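Local coordinates for protein Crov588 (Cafeteriavirus, PDB 6NYR) that is of unknown function but forms a nearly circular leucine-rich-repeat solenoid built of FNIP repeats, a shape that may serve binding of other molecules, at residues A[629-634]-A[651-656]; A[635-640]-A[656-661]. All blocks are in the same frame, centred on the assembly; numbering follows the deposited sequence.

Contact 1 of 2, residues A[629-634]-A[651-656]; sequences HLTFGW and VLKIYY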
loop_
_atom_site.group_PDB
_atom_site.type_symbol
_atom_site.label_atom_id
_atom_site.label_comp_id
_atom_site.label_asym_id
_atom_site.label_seq_id
_atom_site.Cartn_x
_atom_site.Cartn_y
_atom_site.Cartn_z
ATOM N N HIS A 629 -6.036 26.226 -12.340
ATOM C CA HIS A 629 -5.994 24.881 -12.903
ATOM C C HIS A 629 -7.319 24.603 -13.599
ATOM O O HIS A 629 -8.353 24.439 -12.942
ATOM C CB HIS A 629 -5.716 23.852 -11.808
ATOM C CG HIS A 629 -4.326 23.924 -11.255
ATOM N ND1 HIS A 629 -3.866 24.997 -10.523
ATOM C CD2 HIS A 629 -3.291 23.055 -11.334
ATOM C CE1 HIS A 629 -2.611 24.786 -10.174
ATOM N NE2 HIS A 629 -2.236 23.614 -10.653
ATOM N N LEU A 630 -7.277 24.530 -14.928
ATOM C CA LEU A 630 -8.463 24.348 -15.755
ATOM C C LEU A 630 -8.340 23.033 -16.504
ATOM O O LEU A 630 -7.370 22.824 -17.240
ATOM C CB LEU A 630 -8.620 25.504 -16.742
ATOM C CG LEU A 630 -9.801 25.404 -17.710
ATOM C CD1 LEU A 630 -11.112 25.298 -16.951
ATOM C CD2 LEU A 630 -9.809 26.588 -18.663
ATOM N N THR A 631 -9.316 22.150 -16.318
ATOM C CA THR A 631 -9.307 20.836 -16.941
ATOM C C THR A 631 -10.586 20.627 -17.740
ATOM O O THR A 631 -11.692 20.790 -17.211
ATOM C CB THR A 631 -9.161 19.730 -15.891
ATOM O OG1 THR A 631 -7.935 19.912 -15.172
ATOM C CG2 THR A 631 -9.155 18.362 -16.558
ATOM N N PHE A 632 -10.424 20.270 -19.008
ATOM C CA PHE A 632 -11.529 19.930 -19.888
ATOM C C PHE A 632 -11.560 18.425 -20.120
ATOM O O PHE A 632 -10.585 17.710 -19.869
ATOM C CB PHE A 632 -11.404 20.650 -21.229
ATOM C CG PHE A 632 -11.677 22.115 -21.149
ATOM C CD1 PHE A 632 -12.977 22.590 -21.097
ATOM C CD2 PHE A 632 -10.631 23.024 -21.116
ATOM C CE1 PHE A 632 -13.227 23.945 -21.020
ATOM C CE2 PHE A 632 -10.879 24.375 -21.038
ATOM C CZ PHE A 632 -12.176 24.834 -20.989
ATOM N N GLY A 633 -12.697 17.954 -20.625
ATOM C CA GLY A 633 -12.934 16.541 -20.811
ATOM C C GLY A 633 -12.645 16.074 -22.232
ATOM O O GLY A 633 -12.176 16.818 -23.087
ATOM N N TRP A 634 -12.958 14.792 -22.457
ATOM C CA TRP A 634 -12.672 14.140 -23.734
ATOM C C TRP A 634 -13.300 14.895 -24.895
ATOM O O TRP A 634 -12.627 15.200 -25.886
ATOM C CB TRP A 634 -13.200 12.705 -23.651
ATOM C CG TRP A 634 -12.713 11.719 -24.656
ATOM C CD1 TRP A 634 -11.758 11.900 -25.610
ATOM C CD2 TRP A 634 -13.166 10.365 -24.792
ATOM N NE1 TRP A 634 -11.592 10.745 -26.339
ATOM C CE2 TRP A 634 -12.445 9.788 -25.853
ATOM C CE3 TRP A 634 -14.113 9.588 -24.117
ATOM C CZ2 TRP A 634 -12.640 8.466 -26.254
ATOM C CZ3 TRP A 634 -14.307 8.280 -24.520
ATOM C CH2 TRP A 634 -13.576 7.733 -25.580
ATOM N N VAL A 651 -1.997 25.827 -15.240
ATOM C CA VAL A 651 -2.038 24.535 -15.914
ATOM C C VAL A 651 -3.350 24.398 -16.672
ATOM O O VAL A 651 -4.429 24.560 -16.094
ATOM C CB VAL A 651 -1.875 23.369 -14.916
ATOM C CG1 VAL A 651 -2.062 22.034 -15.617
ATOM C CG2 VAL A 651 -0.515 23.439 -14.242
ATOM N N LEU A 652 -3.251 24.079 -17.961
ATOM C CA LEU A 652 -4.402 23.762 -18.798
ATOM C C LEU A 652 -4.318 22.290 -19.184
ATOM O O LEU A 652 -3.331 21.863 -19.792
ATOM C CB LEU A 652 -4.434 24.648 -20.042
ATOM C CG LEU A 652 -5.472 24.297 -21.110
ATOM C CD1 LEU A 652 -6.875 24.378 -20.532
ATOM C CD2 LEU A 652 -5.329 25.228 -22.309
ATOM N N LYS A 653 -5.345 21.523 -18.827
ATOM C CA LYS A 653 -5.408 20.093 -19.113
ATOM C C LYS A 653 -6.361 19.849 -20.279
ATOM O O LYS A 653 -7.532 20.243 -20.223
ATOM C CB LYS A 653 -5.871 19.325 -17.874
ATOM C CG LYS A 653 -5.971 17.821 -18.058
ATOM C CD LYS A 653 -4.621 17.135 -17.947
ATOM C CE LYS A 653 -4.317 16.783 -16.496
ATOM N NZ LYS A 653 -5.013 15.529 -16.068
ATOM N N ILE A 654 -5.869 19.157 -21.307
ATOM C CA ILE A 654 -6.534 19.088 -22.602
ATOM C C ILE A 654 -6.383 17.690 -23.185
ATOM O O ILE A 654 -5.389 16.999 -22.947
ATOM C CB ILE A 654 -5.946 20.153 -23.563
ATOM C CG1 ILE A 654 -6.508 21.544 -23.242
ATOM C CG2 ILE A 654 -6.185 19.790 -25.017
ATOM C CD1 ILE A 654 -8.024 21.620 -23.271
ATOM N N TYR A 655 -7.384 17.275 -23.957
ATOM C CA TYR A 655 -7.293 16.035 -24.720
ATOM C C TYR A 655 -6.382 16.270 -25.918
ATOM O O TYR A 655 -6.625 17.182 -26.717
ATOM C CB TYR A 655 -8.673 15.569 -25.176
ATOM C CG TYR A 655 -8.646 14.312 -26.025
ATOM C CD1 TYR A 655 -7.851 13.227 -25.671
ATOM C CD2 TYR A 655 -9.424 14.202 -27.170
ATOM C CE1 TYR A 655 -7.822 12.078 -26.440
ATOM C CE2 TYR A 655 -9.405 13.053 -27.942
ATOM C CZ TYR A 655 -8.602 11.992 -27.571
ATOM O OH TYR A 655 -8.577 10.842 -28.335
ATOM N N TYR A 656 -5.324 15.465 -26.031
ATOM C CA TYR A 656 -4.381 15.634 -27.130
ATOM C C TYR A 656 -5.087 15.658 -28.478
ATOM O O TYR A 656 -4.776 16.498 -29.331
ATOM C CB TYR A 656 -3.348 14.510 -27.097
ATOM C CG TYR A 656 -2.209 14.697 -28.066
ATOM C CD1 TYR A 656 -1.141 15.522 -27.749
ATOM C CD2 TYR A 656 -2.201 14.052 -29.295
ATOM C CE1 TYR A 656 -0.094 15.700 -28.628
ATOM C CE2 TYR A 656 -1.159 14.225 -30.181
ATOM C CZ TYR A 656 -0.109 15.051 -29.843
ATOM O OH TYR A 656 0.935 15.230 -30.722
#
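Leu-630 O accepts the shortest backbone bond of this strand pair, from Lys-653 N at 2.9 Å, and the same oxygen takes a CA-H...O contact from Leu-652 CA at 3.5 Å. Leu-630 N in turn donates to Val-651 O, and Phe-632 N to Lys-653 O, each bond nearly straight. This alternation, with strand axes only 9° apart, establishes a parallel ladder in which His-629 pairs with Val-651, Leu-630 with Leu-652 and Thr-631 with Lys-653.

On the face carrying Leu-630 and Leu-652, both buried, these two run alongside each other, CD2 to CD1 4.1 Å. Phe-632 presents the CD2-CE2 edge of its ring to Leu-652 CD1, and its CD2 also meets Ile-654 CD1 at 3.7 Å; its ring also stacks with Phe-636. The other face is more polar: Thr-631 lays OG1 and CG2 along the CB-CG stem of Lys-653, whose chain then bends three times and leads the amine off.

Past the end of strand 629-631, Trp-634 turns the NE1-CD1 edge of its indole onto one face of the Tyr-655 ring. In this T-shaped pair the centroid of the five-membered indole ring lies 4.5 Å from that of Tyr-655, with planes at 86°. Parallel strands stacked one per repeat, leucines turned into the core of the coil, are the hallmark of the leucine-rich-repeat solenoid.

Contact 2 of 2, residues A[635-640]-A[656-661]; sequences YFNQEL and YGNKDI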
loop_
_atom_site.group_PDB
_atom_site.type_symbol
_atom_site.label_atom_id
_atom_site.label_comp_id
_atom_site.label_asym_id
_atom_site.label_seq_id
_atom_site.Cartn_x
_atom_site.Cartn_y
_atom_site.Cartn_z
ATOM N N TYR A 635 -14.580 15.229 -24.782
ATOM C CA TYR A 635 -15.345 15.719 -25.920
ATOM C C TYR A 635 -15.251 17.231 -26.119
ATOM O O TYR A 635 -15.868 17.755 -27.053
ATOM C CB TYR A 635 -16.819 15.310 -25.768
ATOM C CG TYR A 635 -17.084 13.823 -25.939
ATOM C CD1 TYR A 635 -16.065 12.948 -26.285
ATOM C CD2 TYR A 635 -18.360 13.301 -25.769
ATOM C CE1 TYR A 635 -16.303 11.594 -26.448
ATOM C CE2 TYR A 635 -18.609 11.946 -25.931
ATOM C CZ TYR A 635 -17.575 11.098 -26.271
ATOM O OH TYR A 635 -17.808 9.752 -26.434
ATOM N N PHE A 636 -14.486 17.945 -25.292
ATOM C CA PHE A 636 -14.402 19.391 -25.438
ATOM C C PHE A 636 -13.652 19.752 -26.716
ATOM O O PHE A 636 -12.513 19.321 -26.926
ATOM C CB PHE A 636 -13.700 20.024 -24.239
ATOM C CG PHE A 636 -13.525 21.515 -24.361
ATOM C CD1 PHE A 636 -14.584 22.374 -24.123
ATOM C CD2 PHE A 636 -12.303 22.054 -24.725
ATOM C CE1 PHE A 636 -14.423 23.746 -24.236
ATOM C CE2 PHE A 636 -12.137 23.421 -24.841
ATOM C CZ PHE A 636 -13.198 24.269 -24.594
ATOM N N ASN A 637 -14.292 20.551 -27.562
ATOM C CA ASN A 637 -13.818 20.799 -28.920
ATOM C C ASN A 637 -14.134 22.237 -29.322
ATOM O O ASN A 637 -14.857 22.506 -30.282
ATOM C CB ASN A 637 -14.464 19.797 -29.875
ATOM C CG ASN A 637 -13.664 19.589 -31.139
ATOM O OD1 ASN A 637 -12.433 19.643 -31.122
ATOM N ND2 ASN A 637 -14.356 19.354 -32.250
ATOM N N GLN A 638 -13.590 23.204 -28.585
ATOM C CA GLN A 638 -13.839 24.614 -28.844
ATOM C C GLN A 638 -12.525 25.383 -28.867
ATOM O O GLN A 638 -11.582 25.055 -28.143
ATOM C CB GLN A 638 -14.770 25.229 -27.785
ATOM C CG GLN A 638 -16.147 24.582 -27.679
ATOM C CD GLN A 638 -16.955 24.723 -28.955
ATOM O OE1 GLN A 638 -17.434 23.736 -29.508
ATOM N NE2 GLN A 638 -17.118 25.958 -29.424
ATOM N N GLU A 639 -12.473 26.410 -29.712
ATOM C CA GLU A 639 -11.297 27.262 -29.784
ATOM C C GLU A 639 -11.166 28.095 -28.514
ATOM O O GLU A 639 -12.103 28.791 -28.110
ATOM C CB GLU A 639 -11.387 28.193 -30.999
ATOM C CG GLU A 639 -11.409 27.493 -32.360
ATOM C CD GLU A 639 -11.697 28.460 -33.508
ATOM O OE1 GLU A 639 -12.130 29.600 -33.235
ATOM O OE2 GLU A 639 -11.498 28.080 -34.681
ATOM N N LEU A 640 -10.005 28.021 -27.877
ATOM C CA LEU A 640 -9.662 28.936 -26.800
ATOM C C LEU A 640 -8.817 30.074 -27.360
ATOM O O LEU A 640 -7.933 29.853 -28.194
ATOM C CB LEU A 640 -8.900 28.239 -25.674
ATOM C CG LEU A 640 -9.678 27.254 -24.806
ATOM C CD1 LEU A 640 -8.717 26.528 -23.877
ATOM C CD2 LEU A 640 -10.757 27.964 -24.013
ATOM N N TYR A 656 -5.324 15.465 -26.031
ATOM C CA TYR A 656 -4.381 15.634 -27.130
ATOM C C TYR A 656 -5.087 15.658 -28.478
ATOM O O TYR A 656 -4.776 16.498 -29.331
ATOM C CB TYR A 656 -3.348 14.510 -27.097
ATOM C CG TYR A 656 -2.209 14.697 -28.066
ATOM C CD1 TYR A 656 -1.141 15.522 -27.749
ATOM C CD2 TYR A 656 -2.201 14.052 -29.295
ATOM C CE1 TYR A 656 -0.094 15.700 -28.628
ATOM C CE2 TYR A 656 -1.159 14.225 -30.181
ATOM C CZ TYR A 656 -0.109 15.051 -29.843
ATOM O OH TYR A 656 0.935 15.230 -30.722
ATOM N N GLY A 657 -6.044 14.752 -28.685
ATOM C CA GLY A 657 -6.659 14.604 -29.990
ATOM C C GLY A 657 -7.230 15.885 -30.561
ATOM O O GLY A 657 -7.302 16.043 -31.783
ATOM N N ASN A 658 -7.641 16.815 -29.698
ATOM C CA ASN A 658 -8.270 18.050 -30.144
ATOM C C ASN A 658 -7.367 19.267 -29.996
ATOM O O ASN A 658 -7.827 20.395 -30.204
ATOM C CB ASN A 658 -9.582 18.301 -29.386
ATOM C CG ASN A 658 -10.688 17.357 -29.800
ATOM O OD1 ASN A 658 -10.855 17.064 -30.983
ATOM N ND2 ASN A 658 -11.457 16.881 -28.829
ATOM N N LYS A 659 -6.095 19.073 -29.642
ATOM C CA LYS A 659 -5.223 20.214 -29.376
ATOM C C LYS A 659 -5.221 21.181 -30.557
ATOM O O LYS A 659 -5.388 22.395 -30.388
ATOM C CB LYS A 659 -3.806 19.726 -29.055
ATOM C CG LYS A 659 -3.081 19.037 -30.200
ATOM C CD LYS A 659 -1.675 18.600 -29.775
ATOM C CE LYS A 659 -0.851 18.105 -30.959
ATOM N NZ LYS A 659 -0.645 19.155 -31.998
ATOM N N ASP A 660 -5.081 20.645 -31.775
ATOM C CA ASP A 660 -4.969 21.499 -32.952
ATOM C C ASP A 660 -6.179 22.409 -33.109
ATOM O O ASP A 660 -6.066 23.494 -33.692
ATOM C CB ASP A 660 -4.796 20.646 -34.211
ATOM C CG ASP A 660 -3.482 19.889 -34.231
ATOM O OD1 ASP A 660 -2.549 20.288 -33.502
ATOM O OD2 ASP A 660 -3.380 18.895 -34.981
ATOM N N ILE A 661 -7.338 21.991 -32.604
ATOM C CA ILE A 661 -8.530 22.827 -32.683
ATOM C C ILE A 661 -8.602 23.791 -31.506
ATOM O O ILE A 661 -9.038 24.935 -31.655
ATOM C CB ILE A 661 -9.796 21.950 -32.757
ATOM C CG1 ILE A 661 -9.753 21.036 -33.980
ATOM C CG2 ILE A 661 -11.038 22.840 -32.793
ATOM C CD1 ILE A 661 -10.257 21.663 -35.258
#
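Asn-658 reaches toward the loop 635-640 with its side-chain amide, and the closest part of the contact lies there: ND2 comes to 3.3 Å from Phe-636 O, while the Asn-658 side chain crosses that of Asn-637 at about a right angle, the two amide planes 36° apart. With CG of Asn-658 anti to the carbonyl carbon (chi1 -72°), the amide is carried out to the loop, where ND2 can approach Phe-636 O.

Asn-658 occupies the N-cap position of the short helix 659-662, although its side chain makes no capping bond; instead the amide is directed across to the loop. Its backbone oxygen takes part in the first turn, accepting a hydrogen bond from Ile-661 N at 2.9 Å. The loop belongs to the last FNIP repeat of the leucine-rich-repeat solenoid, so this contact sets a helical turn after strand 651-655 against the loop that follows strand 629-631. Phe-636 and Leu-640 of that loop are buried and both touch Ile-662 of the same helix, and Leu-640 also shares a backbone hydrogen bond with Ile-662. The Phe-636 ring stacks in addition with that of Phe-632.

Toward solvent the packing thins. Ile-661, itself exposed, lies beside the end of Asn-637 with its CB and CG2, and Glu-639 brings its CG to 3.6 Å from Ile-661 O before its extended chain carries the carboxylate onward; the side chain of Glu-639 also touches Lys-664.

In the fold
Contact 1 and contact 2 join the same two successive stretches of chain, first at strand level and then farther out, with centres about 9 Å apart and Tyr-656 common to both. Contact 1 is partly buried and rests on regular backbone bonds and apolar packing, burying 489 Å²; contact 2 is a surface contact of 249 Å² made by two asparagine amides, a backbone carbonyl and aliphatic stems. The two also touch each other: Leu-640 CD1 packs at 4.0 Å on Leu-652 CD2, and Trp-634 O lies near Asn-658 ND2. Strand 674-678 then follows strand 651-655 at the end of the solenoid.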